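Local coordinates for protein chitooligosaccharidolytic beta-N-acetylglucosaminidase (PDB 3NSN) that hydrolyses chitooligosaccharides from their non-reducing ends, releasing one beta-linked N-acetylglucosamine at a time in insect chitin breakdown, at residues 401-406 against 425-430; 451-456 against 500-505; 196-201 against 222-227. All coordinates share one frame; numbering follows the deposited sequence.

Contact 1. Residues 401-406 against 425-430. With TMX (2-deoxy-2-(trimethylammonio)-beta-D-glucopyranose), chain B; NAG (2-acetamido-2-deoxy-beta-D-glucopyranose), chain C.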
loop_
_atom_site.group_PDB
_atom_site.type_symbol
_atom_site.label_atom_id
_atom_site.label_comp_id
_atom_site.label_asym_id
_atom_site.label_seq_id
_atom_site.Cartn_x
_atom_site.Cartn_y
_atom_site.Cartn_z
ATOM N N LEU A 401 -23.741 -10.739 15.791
ATOM C CA LEU A 401 -23.701 -9.416 16.336
ATOM C C LEU A 401 -22.328 -9.191 16.918
ATOM O O LEU A 401 -21.723 -10.107 17.359
ATOM C CB LEU A 401 -24.746 -9.261 17.434
ATOM C CG LEU A 401 -26.114 -8.630 17.246
ATOM C CD1 LEU A 401 -26.707 -8.975 15.991
ATOM C CD2 LEU A 401 -26.967 -9.041 18.369
ATOM N N TRP A 402 -21.862 -7.956 16.910
ATOM C CA TRP A 402 -20.622 -7.593 17.539
ATOM C C TRP A 402 -20.741 -7.569 19.053
ATOM O O TRP A 402 -21.801 -7.440 19.578
ATOM C CB TRP A 402 -20.176 -6.204 17.096
ATOM C CG TRP A 402 -19.728 -6.094 15.731
ATOM C CD1 TRP A 402 -20.406 -5.589 14.705
ATOM C CD2 TRP A 402 -18.480 -6.482 15.226
ATOM N NE1 TRP A 402 -19.677 -5.626 13.592
ATOM C CE2 TRP A 402 -18.475 -6.182 13.884
ATOM C CE3 TRP A 402 -17.360 -7.063 15.782
ATOM C CZ2 TRP A 402 -17.405 -6.459 13.086
ATOM C CZ3 TRP A 402 -16.312 -7.301 15.006
ATOM C CH2 TRP A 402 -16.325 -7.003 13.680
ATOM N N THR A 403 -19.625 -7.658 19.745
ATOM C CA THR A 403 -19.614 -7.374 21.155
ATOM C C THR A 403 -19.984 -5.911 21.320
ATOM O O THR A 403 -19.536 -5.075 20.597
ATOM C CB THR A 403 -18.262 -7.632 21.849
ATOM O OG1 THR A 403 -17.199 -7.125 21.073
ATOM C CG2 THR A 403 -18.044 -9.033 22.082
ATOM N N SER A 404 -20.814 -5.648 22.292
ATOM C CA SER A 404 -21.366 -4.353 22.578
ATOM C C SER A 404 -21.965 -4.312 23.958
ATOM O O SER A 404 -21.895 -5.242 24.677
ATOM C CB SER A 404 -22.466 -4.050 21.609
ATOM O OG SER A 404 -23.576 -4.857 21.798
ATOM N N THR A 405 -22.614 -3.222 24.271
ATOM C CA THR A 405 -23.360 -3.045 25.504
ATOM C C THR A 405 -24.499 -4.037 25.619
ATOM O O THR A 405 -24.748 -4.526 26.647
ATOM C CB THR A 405 -23.888 -1.621 25.640
ATOM O OG1 THR A 405 -22.815 -0.739 25.850
ATOM C CG2 THR A 405 -24.763 -1.516 26.777
ATOM N N LEU A 406 -25.174 -4.344 24.536
ATOM C CA LEU A 406 -26.215 -5.341 24.515
ATOM C C LEU A 406 -25.712 -6.719 24.821
ATOM O O LEU A 406 -26.371 -7.486 25.467
ATOM C CB LEU A 406 -26.852 -5.404 23.137
ATOM C CG LEU A 406 -28.316 -5.649 22.797
ATOM C CD1 LEU A 406 -28.485 -6.742 21.875
ATOM C CD2 LEU A 406 -29.239 -5.762 23.957
ATOM N N VAL A 425 -16.141 -10.876 18.405
ATOM C CA VAL A 425 -15.363 -10.189 19.386
ATOM C C VAL A 425 -14.322 -9.252 18.770
ATOM O O VAL A 425 -13.468 -9.685 18.089
ATOM C CB VAL A 425 -14.604 -11.215 20.240
ATOM C CG1 VAL A 425 -13.783 -10.545 21.197
ATOM C CG2 VAL A 425 -15.524 -12.108 20.918
ATOM N N TRP A 426 -14.432 -7.973 19.045
ATOM C CA TRP A 426 -13.453 -6.962 18.643
ATOM C C TRP A 426 -12.741 -6.330 19.840
ATOM O O TRP A 426 -12.052 -5.368 19.718
ATOM C CB TRP A 426 -14.065 -5.891 17.735
ATOM C CG TRP A 426 -15.097 -5.058 18.384
ATOM C CD1 TRP A 426 -16.332 -5.417 18.658
ATOM C CD2 TRP A 426 -14.970 -3.722 18.833
ATOM N NE1 TRP A 426 -16.994 -4.440 19.276
ATOM C CE2 TRP A 426 -16.181 -3.367 19.397
ATOM C CE3 TRP A 426 -13.950 -2.794 18.820
ATOM C CZ2 TRP A 426 -16.406 -2.145 19.938
ATOM C CZ3 TRP A 426 -14.174 -1.585 19.359
ATOM C CH2 TRP A 426 -15.385 -1.263 19.912
ATOM N N THR A 427 -12.941 -6.886 21.008
ATOM C CA THR A 427 -12.250 -6.427 22.216
ATOM C C THR A 427 -10.849 -6.971 22.199
ATOM O O THR A 427 -10.512 -7.680 21.337
ATOM C CB THR A 427 -12.870 -6.963 23.513
ATOM O OG1 THR A 427 -12.852 -8.380 23.515
ATOM C CG2 THR A 427 -14.255 -6.517 23.708
ATOM N N THR A 428 -10.053 -6.645 23.190
ATOM C CA THR A 428 -8.727 -7.204 23.312
ATOM C C THR A 428 -8.935 -8.632 23.642
ATOM O O THR A 428 -9.970 -9.001 24.070
ATOM C CB THR A 428 -7.870 -6.544 24.384
ATOM O OG1 THR A 428 -8.429 -6.786 25.651
ATOM C CG2 THR A 428 -7.798 -5.081 24.185
ATOM N N GLY A 429 -7.935 -9.447 23.416
ATOM C CA GLY A 429 -8.092 -10.870 23.535
ATOM C C GLY A 429 -8.007 -11.334 24.954
ATOM O O GLY A 429 -8.076 -12.481 25.274
ATOM N N VAL A 430 -7.817 -10.378 25.810
ATOM C CA VAL A 430 -7.587 -10.637 27.179
ATOM C C VAL A 430 -8.728 -10.037 28.035
ATOM O O VAL A 430 -8.721 -10.101 29.208
ATOM C CB VAL A 430 -6.191 -10.075 27.451
ATOM C CG1 VAL A 430 -6.226 -9.061 28.431
ATOM C CG2 VAL A 430 -5.243 -11.160 27.736
HETATM C C1 TMX B . -14.889 0.965 15.453
HETATM C C2 TMX B . -16.178 0.381 14.770
HETATM N N2 TMX B . -16.546 -1.006 15.218
HETATM C C3 TMX B . -16.139 0.565 13.213
HETATM O O3 TMX B . -17.327 1.246 12.767
HETATM C C4 TMX B . -14.907 1.341 12.742
HETATM O O4 TMX B . -14.888 1.342 11.308
HETATM C C5 TMX B . -13.638 0.676 13.294
HETATM O O5 TMX B . -13.646 0.609 14.756
HETATM C C6 TMX B . -12.386 1.425 12.848
HETATM O O6 TMX B . -11.232 0.667 13.233
HETATM C C7 TMX B . -16.945 -1.017 16.631
HETATM C C8 TMX B . -15.468 -1.998 15.075
HETATM C C9 TMX B . -17.706 -1.521 14.466
HETATM C C1 NAG C . -13.221 5.584 17.576
HETATM C C2 NAG C . -13.111 5.596 16.043
HETATM C C3 NAG C . -14.044 4.545 15.410
HETATM C C4 NAG C . -13.948 3.164 16.094
HETATM C C5 NAG C . -14.012 3.334 17.620
HETATM C C6 NAG C . -13.705 2.018 18.327
HETATM C C7 NAG C . -12.596 7.849 15.103
HETATM C C8 NAG C . -11.134 7.434 15.115
HETATM N N2 NAG C . -13.479 6.936 15.554
HETATM O O3 NAG C . -13.759 4.403 14.001
HETATM O O4 NAG C . -15.066 2.401 15.625
HETATM O O5 NAG C . -13.006 4.258 18.065
HETATM O O6 NAG C . -14.053 2.144 19.697
HETATM O O7 NAG C . -12.913 8.973 14.703
#
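Thr403 and Val425 bring the two backbones nearest, CA to CA 5.4 Å, where the paired barrel strands 399-402 and 421-425 run out into loops. From here the contact is carried by Thr403, Trp402 and Trp426. The indole N-H of Trp426 runs to the backbone carbonyl of Thr403, with NE1 2.9 Å from O and an N-H...O angle of 161°. The carbonyl oxygen sits close to the indole plane, so the bond would tend to hold the ring's rotation. The Thr403 hydroxyl stands off the indole plane, on the side opposite the ligand, with OG1 3.1 Å from Trp426 CD1; its angle to NE1 is too poor for a second hydrogen bond. Trp402 approaches from another direction: its benzo carbon CE3 meets Trp426 CD1 at 3.5 Å. The two indoles are almost perpendicular, their planes at 89°. Placed between its own backbone N and carbonyl carbon (chi1 65°), CG of Trp426 carries the ring into the sugar site. There methyl C7 of the trimethylammonium group of TMX lies over one face, 3.5 Å above the plane and toward the rim. At the ring's edge, Trp426 CH2 is 3.7 Å from O6 of the adjoining NAG. An alanine in place of Trp426 would probably leave the Thr403 carbonyl without its N-H partner and strip the aromatic wall from the ligand's 2-substituent. Glu346, inferred to be part of the charge relay, and the substrate-binding Trp468 stand close to the same indole. The chemistry is that of an aromatic surface oriented by one hydrogen bond lying near its plane. In TMX it meets a methyl of a cationic trimethylammonium group; in natural substrates it probably meets the 2-acetamido group that activity requires, as in other family 20 enzymes.

Contact 2. Residues 451-456 against 500-505. With TMX (2-deoxy-2-(trimethylammonio)-beta-D-glucopyranose), chain B.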
loop_
_atom_site.group_PDB
_atom_site.type_symbol
_atom_site.label_atom_id
_atom_site.label_comp_id
_atom_site.label_asym_id
_atom_site.label_seq_id
_atom_site.Cartn_x
_atom_site.Cartn_y
_atom_site.Cartn_z
ATOM N N ALA A 451 -4.895 -7.339 17.657
ATOM C CA ALA A 451 -4.198 -8.220 16.760
ATOM C C ALA A 451 -4.725 -8.345 15.329
ATOM O O ALA A 451 -4.004 -8.734 14.419
ATOM C CB ALA A 451 -4.091 -9.571 17.370
ATOM N N LEU A 452 -6.004 -8.067 15.181
ATOM C CA LEU A 452 -6.736 -8.322 13.983
ATOM C C LEU A 452 -7.421 -7.171 13.290
ATOM O O LEU A 452 -8.185 -7.377 12.394
ATOM C CB LEU A 452 -7.709 -9.441 14.269
ATOM C CG LEU A 452 -7.422 -10.900 13.920
ATOM C CD1 LEU A 452 -6.087 -11.224 13.415
ATOM C CD2 LEU A 452 -7.827 -11.818 14.999
ATOM N N TYR A 453 -7.135 -5.965 13.703
ATOM C CA TYR A 453 -7.604 -4.815 13.002
ATOM C C TYR A 453 -6.538 -4.333 12.024
ATOM O O TYR A 453 -5.596 -3.714 12.394
ATOM C CB TYR A 453 -8.042 -3.734 13.981
ATOM C CG TYR A 453 -9.474 -3.843 14.372
ATOM C CD1 TYR A 453 -10.251 -2.734 14.506
ATOM C CD2 TYR A 453 -10.062 -5.060 14.546
ATOM C CE1 TYR A 453 -11.532 -2.824 14.843
ATOM C CE2 TYR A 453 -11.341 -5.154 14.853
ATOM C CZ TYR A 453 -12.077 -4.037 15.000
ATOM O OH TYR A 453 -13.362 -4.155 15.297
ATOM N N PHE A 454 -6.745 -4.656 10.755
ATOM C CA PHE A 454 -5.829 -4.370 9.670
ATOM C C PHE A 454 -5.672 -2.905 9.276
ATOM O O PHE A 454 -4.718 -2.541 8.683
ATOM C CB PHE A 454 -6.059 -5.295 8.499
ATOM C CG PHE A 454 -5.466 -6.666 8.664
ATOM C CD1 PHE A 454 -5.119 -7.169 9.899
ATOM C CD2 PHE A 454 -5.331 -7.480 7.603
ATOM C CE1 PHE A 454 -4.610 -8.418 10.013
ATOM C CE2 PHE A 454 -4.825 -8.708 7.743
ATOM C CZ PHE A 454 -4.482 -9.173 8.925
ATOM N N ASP A 455 -6.653 -2.098 9.645
ATOM C CA ASP A 455 -6.672 -0.676 9.477
ATOM C C ASP A 455 -5.764 0.163 10.354
ATOM O O ASP A 455 -5.384 1.225 9.971
ATOM C CB ASP A 455 -8.080 -0.149 9.501
ATOM C CG ASP A 455 -8.774 -0.422 10.774
ATOM O OD1 ASP A 455 -8.672 -1.514 11.297
ATOM O OD2 ASP A 455 -9.428 0.455 11.228
ATOM N N CYS A 456 -5.407 -0.347 11.525
ATOM C CA CYS A 456 -4.665 0.401 12.525
ATOM C C CYS A 456 -3.289 0.848 12.090
ATOM O O CYS A 456 -2.674 0.221 11.309
ATOM C CB CYS A 456 -4.489 -0.423 13.805
ATOM S SG CYS A 456 -5.919 -1.255 14.588
ATOM N N ALA A 500 -10.024 -7.774 10.169
ATOM C CA ALA A 500 -10.873 -6.667 9.814
ATOM C C ALA A 500 -10.200 -5.529 9.082
ATOM O O ALA A 500 -9.286 -4.970 9.548
ATOM C CB ALA A 500 -11.556 -6.156 11.000
ATOM N N LEU A 501 -10.712 -5.204 7.927
ATOM C CA LEU A 501 -10.307 -4.019 7.223
ATOM C C LEU A 501 -11.458 -3.045 7.105
ATOM O O LEU A 501 -12.259 -3.082 6.192
ATOM C CB LEU A 501 -9.761 -4.391 5.867
ATOM C CG LEU A 501 -9.309 -3.316 4.924
ATOM C CD1 LEU A 501 -8.373 -2.449 5.565
ATOM C CD2 LEU A 501 -8.723 -3.941 3.721
ATOM N N TRP A 502 -11.530 -2.171 8.071
ATOM C CA TRP A 502 -12.408 -1.044 8.046
ATOM C C TRP A 502 -11.746 -0.043 7.068
ATOM O O TRP A 502 -10.568 -0.003 6.936
ATOM C CB TRP A 502 -12.565 -0.492 9.425
ATOM C CG TRP A 502 -13.112 -1.455 10.356
ATOM C CD1 TRP A 502 -12.461 -2.081 11.281
ATOM C CD2 TRP A 502 -14.454 -1.880 10.450
ATOM N NE1 TRP A 502 -13.244 -2.923 11.935
ATOM C CE2 TRP A 502 -14.504 -2.806 11.460
ATOM C CE3 TRP A 502 -15.620 -1.574 9.769
ATOM C CZ2 TRP A 502 -15.680 -3.424 11.846
ATOM C CZ3 TRP A 502 -16.769 -2.202 10.118
ATOM C CH2 TRP A 502 -16.806 -3.103 11.154
ATOM N N SER A 503 -12.561 0.725 6.400
ATOM C CA SER A 503 -12.132 1.477 5.273
ATOM C C SER A 503 -12.126 2.996 5.307
ATOM O O SER A 503 -12.137 3.626 4.301
ATOM C CB SER A 503 -12.839 0.942 4.057
ATOM O OG SER A 503 -12.648 -0.402 3.922
ATOM N N GLU A 504 -12.087 3.544 6.489
ATOM C CA GLU A 504 -12.040 4.955 6.655
ATOM C C GLU A 504 -10.811 5.442 5.925
ATOM O O GLU A 504 -10.815 6.478 5.404
ATOM C CB GLU A 504 -12.000 5.344 8.116
ATOM C CG GLU A 504 -13.304 5.164 8.853
ATOM C CD GLU A 504 -13.474 3.814 9.526
ATOM O OE1 GLU A 504 -12.831 2.878 9.179
ATOM O OE2 GLU A 504 -14.308 3.710 10.369
ATOM N N GLN A 505 -9.778 4.631 5.902
ATOM C CA GLN A 505 -8.543 4.902 5.266
ATOM C C GLN A 505 -8.092 3.820 4.319
ATOM O O GLN A 505 -6.944 3.544 4.255
ATOM C CB GLN A 505 -7.499 5.148 6.307
ATOM C CG GLN A 505 -7.785 6.350 7.112
ATOM C CD GLN A 505 -6.833 6.541 8.199
ATOM O OE1 GLN A 505 -6.966 5.945 9.180
ATOM N NE2 GLN A 505 -5.864 7.361 8.018
HETATM C C1 TMX B . -14.889 0.965 15.453
HETATM C C2 TMX B . -16.178 0.381 14.770
HETATM N N2 TMX B . -16.546 -1.006 15.218
HETATM C C3 TMX B . -16.139 0.565 13.213
HETATM O O3 TMX B . -17.327 1.246 12.767
HETATM C C4 TMX B . -14.907 1.341 12.742
HETATM O O4 TMX B . -14.888 1.342 11.308
HETATM C C5 TMX B . -13.638 0.676 13.294
HETATM O O5 TMX B . -13.646 0.609 14.756
HETATM C C6 TMX B . -12.386 1.425 12.848
HETATM O O6 TMX B . -11.232 0.667 13.233
HETATM C C7 TMX B . -16.945 -1.017 16.631
HETATM C C8 TMX B . -15.468 -1.998 15.075
HETATM C C9 TMX B . -17.706 -1.521 14.466
HETATM O O HOH W 1 -10.074 2.740 10.104
HETATM O O HOH W 2 -6.305 1.864 7.179
#
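Tyr453 and Ala500 form a single backbone bridge at the end of barrel strand 494-501, and the tight half of the contact is built round it. Ala500 N donates to Leu452 O at 2.9 Å, and Ala500 O takes the N-H of Phe454 at 2.8 Å. The phenol ring of Tyr453 leans across Trp502, its CE1 3.4 Å from the indole NE1, with the planes inclined at 52°; its CE2 side rests on the methyl of Ala500. Past these rings direct packing thins to Asp455 against Trp502, and water and sugar bridge the rest. Asp455 and Trp502 point the same way, side by side, but the aspartate meets the indole mainly at its edge, and a water bridges it to Glu504 by donating to both Asp455 OD2 and Glu504 OE1. A second water, donating to Asp455 O, reaches Gln505 O weakly. With chi1 at 61°, Asp455 sets OD2 where hydroxyl O6 of TMX donates to it at 2.7 Å, while OD1 is buried without a partner. Glu504, bent at chi2, receives hydroxyl O4 of TMX on OE2 at 2.6 Å. The sugar lies over a face of Trp502, O4 3.0 Å above the plane, and its methyl C8 meets the edge of the Tyr453 ring. Glu504 also packs on Pro560 of the second subunit. Two nearby carboxylates would probably repel each other, and the shared water, the sugar hydroxyls and the long, weak ion pair of Glu504 with Arg198 are likely to ease that. Gripping O4 and O6 above an indole suits a terminal, non-reducing sugar, consistent with exo-acting hydrolysis.

Contact 3. Residues 196-201 against 222-227. With TMX (2-deoxy-2-(trimethylammonio)-beta-D-glucopyranose), chain B.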
loop_
_atom_site.group_PDB
_atom_site.type_symbol
_atom_site.label_atom_id
_atom_site.label_comp_id
_atom_site.label_asym_id
_atom_site.label_seq_id
_atom_site.Cartn_x
_atom_site.Cartn_y
_atom_site.Cartn_z
ATOM N N THR A 196 -17.021 -1.854 2.695
ATOM C CA THR A 196 -17.179 -1.204 1.415
ATOM C C THR A 196 -18.067 0.013 1.430
ATOM O O THR A 196 -18.557 0.384 0.409
ATOM C CB THR A 196 -17.566 -2.189 0.265
ATOM O OG1 THR A 196 -18.872 -2.691 0.443
ATOM C CG2 THR A 196 -16.652 -3.327 0.199
ATOM N N ALA A 197 -18.295 0.577 2.601
ATOM C CA ALA A 197 -19.183 1.707 2.788
ATOM C C ALA A 197 -18.461 2.999 3.130
ATOM O O ALA A 197 -18.829 4.048 2.726
ATOM C CB ALA A 197 -20.233 1.367 3.819
ATOM N N ARG A 198 -17.402 2.860 3.897
ATOM C CA ARG A 198 -16.509 3.936 4.219
ATOM C C ARG A 198 -15.708 4.432 3.030
ATOM O O ARG A 198 -15.297 5.512 3.022
ATOM C CB ARG A 198 -15.677 3.634 5.464
ATOM C CG ARG A 198 -16.355 4.037 6.757
ATOM C CD ARG A 198 -17.597 3.225 7.121
ATOM N NE ARG A 198 -17.970 3.399 8.504
ATOM C CZ ARG A 198 -17.579 2.622 9.507
ATOM N NH1 ARG A 198 -16.854 1.551 9.293
ATOM N NH2 ARG A 198 -17.956 2.909 10.719
ATOM N N ASN A 199 -15.441 3.554 2.094
ATOM C CA ASN A 199 -14.887 3.845 0.805
ATOM C C ASN A 199 -15.314 2.699 -0.120
ATOM O O ASN A 199 -15.522 1.590 0.334
ATOM C CB ASN A 199 -13.362 4.030 0.859
ATOM C CG ASN A 199 -12.926 5.445 1.169
ATOM O OD1 ASN A 199 -13.265 6.363 0.479
ATOM N ND2 ASN A 199 -12.156 5.598 2.163
ATOM N N TYR A 200 -15.505 2.994 -1.383
ATOM C CA TYR A 200 -15.859 2.016 -2.382
ATOM C C TYR A 200 -14.690 1.136 -2.856
ATOM O O TYR A 200 -13.587 1.563 -2.966
ATOM C CB TYR A 200 -16.546 2.677 -3.563
ATOM C CG TYR A 200 -17.114 1.763 -4.594
ATOM C CD1 TYR A 200 -16.433 1.503 -5.724
ATOM C CD2 TYR A 200 -18.319 1.157 -4.430
ATOM C CE1 TYR A 200 -16.904 0.732 -6.640
ATOM C CE2 TYR A 200 -18.807 0.372 -5.365
ATOM C CZ TYR A 200 -18.086 0.140 -6.470
ATOM O OH TYR A 200 -18.546 -0.634 -7.413
ATOM N N TYR A 201 -14.981 -0.101 -3.134
ATOM C CA TYR A 201 -14.032 -1.022 -3.674
ATOM C C TYR A 201 -14.549 -1.572 -4.967
ATOM O O TYR A 201 -15.625 -2.056 -5.037
ATOM C CB TYR A 201 -13.761 -2.163 -2.699
ATOM C CG TYR A 201 -12.967 -1.818 -1.473
ATOM C CD1 TYR A 201 -11.675 -2.249 -1.307
ATOM C CD2 TYR A 201 -13.527 -1.072 -0.462
ATOM C CE1 TYR A 201 -10.988 -1.948 -0.207
ATOM C CE2 TYR A 201 -12.834 -0.741 0.621
ATOM C CZ TYR A 201 -11.566 -1.187 0.769
ATOM O OH TYR A 201 -10.917 -0.884 1.881
ATOM N N HIS A 222 -16.577 -11.488 4.661
ATOM C CA HIS A 222 -17.610 -10.752 5.331
ATOM C C HIS A 222 -17.704 -9.370 4.728
ATOM O O HIS A 222 -16.865 -8.569 4.881
ATOM C CB HIS A 222 -17.358 -10.842 6.847
ATOM C CG HIS A 222 -18.079 -9.858 7.723
ATOM N ND1 HIS A 222 -19.172 -9.131 7.336
ATOM C CD2 HIS A 222 -17.855 -9.522 9.003
ATOM C CE1 HIS A 222 -19.571 -8.376 8.334
ATOM N NE2 HIS A 222 -18.794 -8.610 9.360
ATOM N N TRP A 223 -18.774 -9.159 3.981
ATOM C CA TRP A 223 -19.018 -7.933 3.263
ATOM C C TRP A 223 -19.907 -6.963 4.062
ATOM O O TRP A 223 -21.080 -7.052 4.075
ATOM C CB TRP A 223 -19.630 -8.241 1.896
ATOM C CG TRP A 223 -19.524 -7.219 0.776
ATOM C CD1 TRP A 223 -19.254 -5.905 0.880
ATOM C CD2 TRP A 223 -19.759 -7.447 -0.613
ATOM N NE1 TRP A 223 -19.282 -5.326 -0.305
ATOM C CE2 TRP A 223 -19.578 -6.243 -1.256
ATOM C CE3 TRP A 223 -20.057 -8.567 -1.372
ATOM C CZ2 TRP A 223 -19.710 -6.108 -2.616
ATOM C CZ3 TRP A 223 -20.182 -8.429 -2.704
ATOM C CH2 TRP A 223 -20.023 -7.210 -3.313
ATOM N N HIS A 224 -19.254 -6.014 4.680
ATOM C CA HIS A 224 -19.847 -4.947 5.405
ATOM C C HIS A 224 -20.161 -3.878 4.392
ATOM O O HIS A 224 -19.434 -2.958 4.180
ATOM C CB HIS A 224 -18.878 -4.476 6.436
ATOM C CG HIS A 224 -19.377 -3.364 7.279
ATOM N ND1 HIS A 224 -19.964 -3.571 8.487
ATOM C CD2 HIS A 224 -19.334 -2.033 7.111
ATOM C CE1 HIS A 224 -20.281 -2.423 9.028
ATOM N NE2 HIS A 224 -19.891 -1.468 8.224
ATOM N N ILE A 225 -21.276 -4.072 3.744
ATOM C CA ILE A 225 -21.688 -3.315 2.599
ATOM C C ILE A 225 -22.409 -2.007 2.849
ATOM O O ILE A 225 -22.615 -1.308 1.954
ATOM C CB ILE A 225 -22.480 -4.218 1.681
ATOM C CG1 ILE A 225 -22.488 -3.664 0.282
ATOM C CG2 ILE A 225 -23.857 -4.475 2.209
ATOM C CD1 ILE A 225 -22.861 -4.601 -0.668
ATOM N N THR A 226 -22.766 -1.697 4.075
ATOM C CA THR A 226 -23.428 -0.451 4.444
ATOM C C THR A 226 -22.924 0.156 5.721
ATOM O O THR A 226 -22.451 -0.514 6.601
ATOM C CB THR A 226 -24.969 -0.566 4.570
ATOM O OG1 THR A 226 -25.319 -1.575 5.502
ATOM C CG2 THR A 226 -25.566 -0.871 3.257
ATOM N N ASP A 227 -23.019 1.459 5.783
ATOM C CA ASP A 227 -22.707 2.238 6.953
ATOM C C ASP A 227 -23.328 3.603 6.797
ATOM O O ASP A 227 -24.051 3.830 5.903
ATOM C CB ASP A 227 -21.214 2.330 7.257
ATOM C CG ASP A 227 -20.905 2.216 8.732
ATOM O OD1 ASP A 227 -21.083 3.177 9.490
ATOM O OD2 ASP A 227 -20.416 1.186 9.130
HETATM C C1 TMX B . -14.889 0.965 15.453
HETATM C C2 TMX B . -16.178 0.381 14.770
HETATM N N2 TMX B . -16.546 -1.006 15.218
HETATM C C3 TMX B . -16.139 0.565 13.213
HETATM O O3 TMX B . -17.327 1.246 12.767
HETATM C C4 TMX B . -14.907 1.341 12.742
HETATM O O4 TMX B . -14.888 1.342 11.308
HETATM C C5 TMX B . -13.638 0.676 13.294
HETATM O O5 TMX B . -13.646 0.609 14.756
HETATM C C6 TMX B . -12.386 1.425 12.848
HETATM O O6 TMX B . -11.232 0.667 13.233
HETATM C C7 TMX B . -16.945 -1.017 16.631
HETATM C C8 TMX B . -15.468 -1.998 15.075
HETATM C C9 TMX B . -17.706 -1.521 14.466
HETATM O O HOH W 3 -19.764 5.330 10.711
#
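Thr196 and Ala197 run beside Ile225 and Thr226, the CA atoms of Ala197 and Thr226 being 5.0 Å apart, and one backbone bond joins the two segments, Thr196 N to His224 O at 3.0 Å. At one end the Thr196 hydroxyl lies at the indole edge of Trp223, where OG1 accepts from NE1 at 2.8 Å, almost exactly in the ring plane. In the middle the methyl of Ala197 presses on the backbone leading into Asp227, CB to N 3.4 Å. The other end is polar. The guanidinium of Arg198 and the carboxylate of Asp227 stack, planes 22° apart, with OD2 3.2 Å above the guanidinium plane, over its centre. They form a salt bridge, NE to OD1 3.3 Å, and a water links NH2 to OD1. Bent at chi2 (68°), the arginine chain aims its edge at the sugar: NH2 donates to TMX O3 at 2.7 Å and nearly straight (174°), whereas NH1 reaches O4 only weakly. Arg198 is further held by a salt bridge to Asp195. His224 NE2 donates to the anti lone pair of Asp227 OD2 at 2.9 Å, and OD1 bonds to His281, with which Asp227 is inferred to form a charge relay. The segments thus leave the ends of neighbouring parallel strands 189-195 and 220-224, joined through helix 203-215 as a beta-alpha-beta crossover, while strand 271-278 flanks the second of them and supplies Glu275 to His224 ND1.

From the N terminus, contact 3 comes first, closing the loop that carries helix 203-215 between the first two strands of the parallel barrel. Contact 1 follows, enclosing helix 412-415 between strands 399-402 and 421-425, the fifth and sixth. Contact 2 spans the longest interval, joining what follows strand 444-446 to the last strand, 494-501. The three stand in series; none nests or crosses. Because the barrel closes, the last strand lies beside the first and contact 2 meets contact 3 through Ser503 and Asn199; it meets contact 1 through Tyr453 and Trp426, in the loops that follow the adjacent strands 421-425 and 444-446. Contacts 1 and 3 do not touch, yet all three reach TMX.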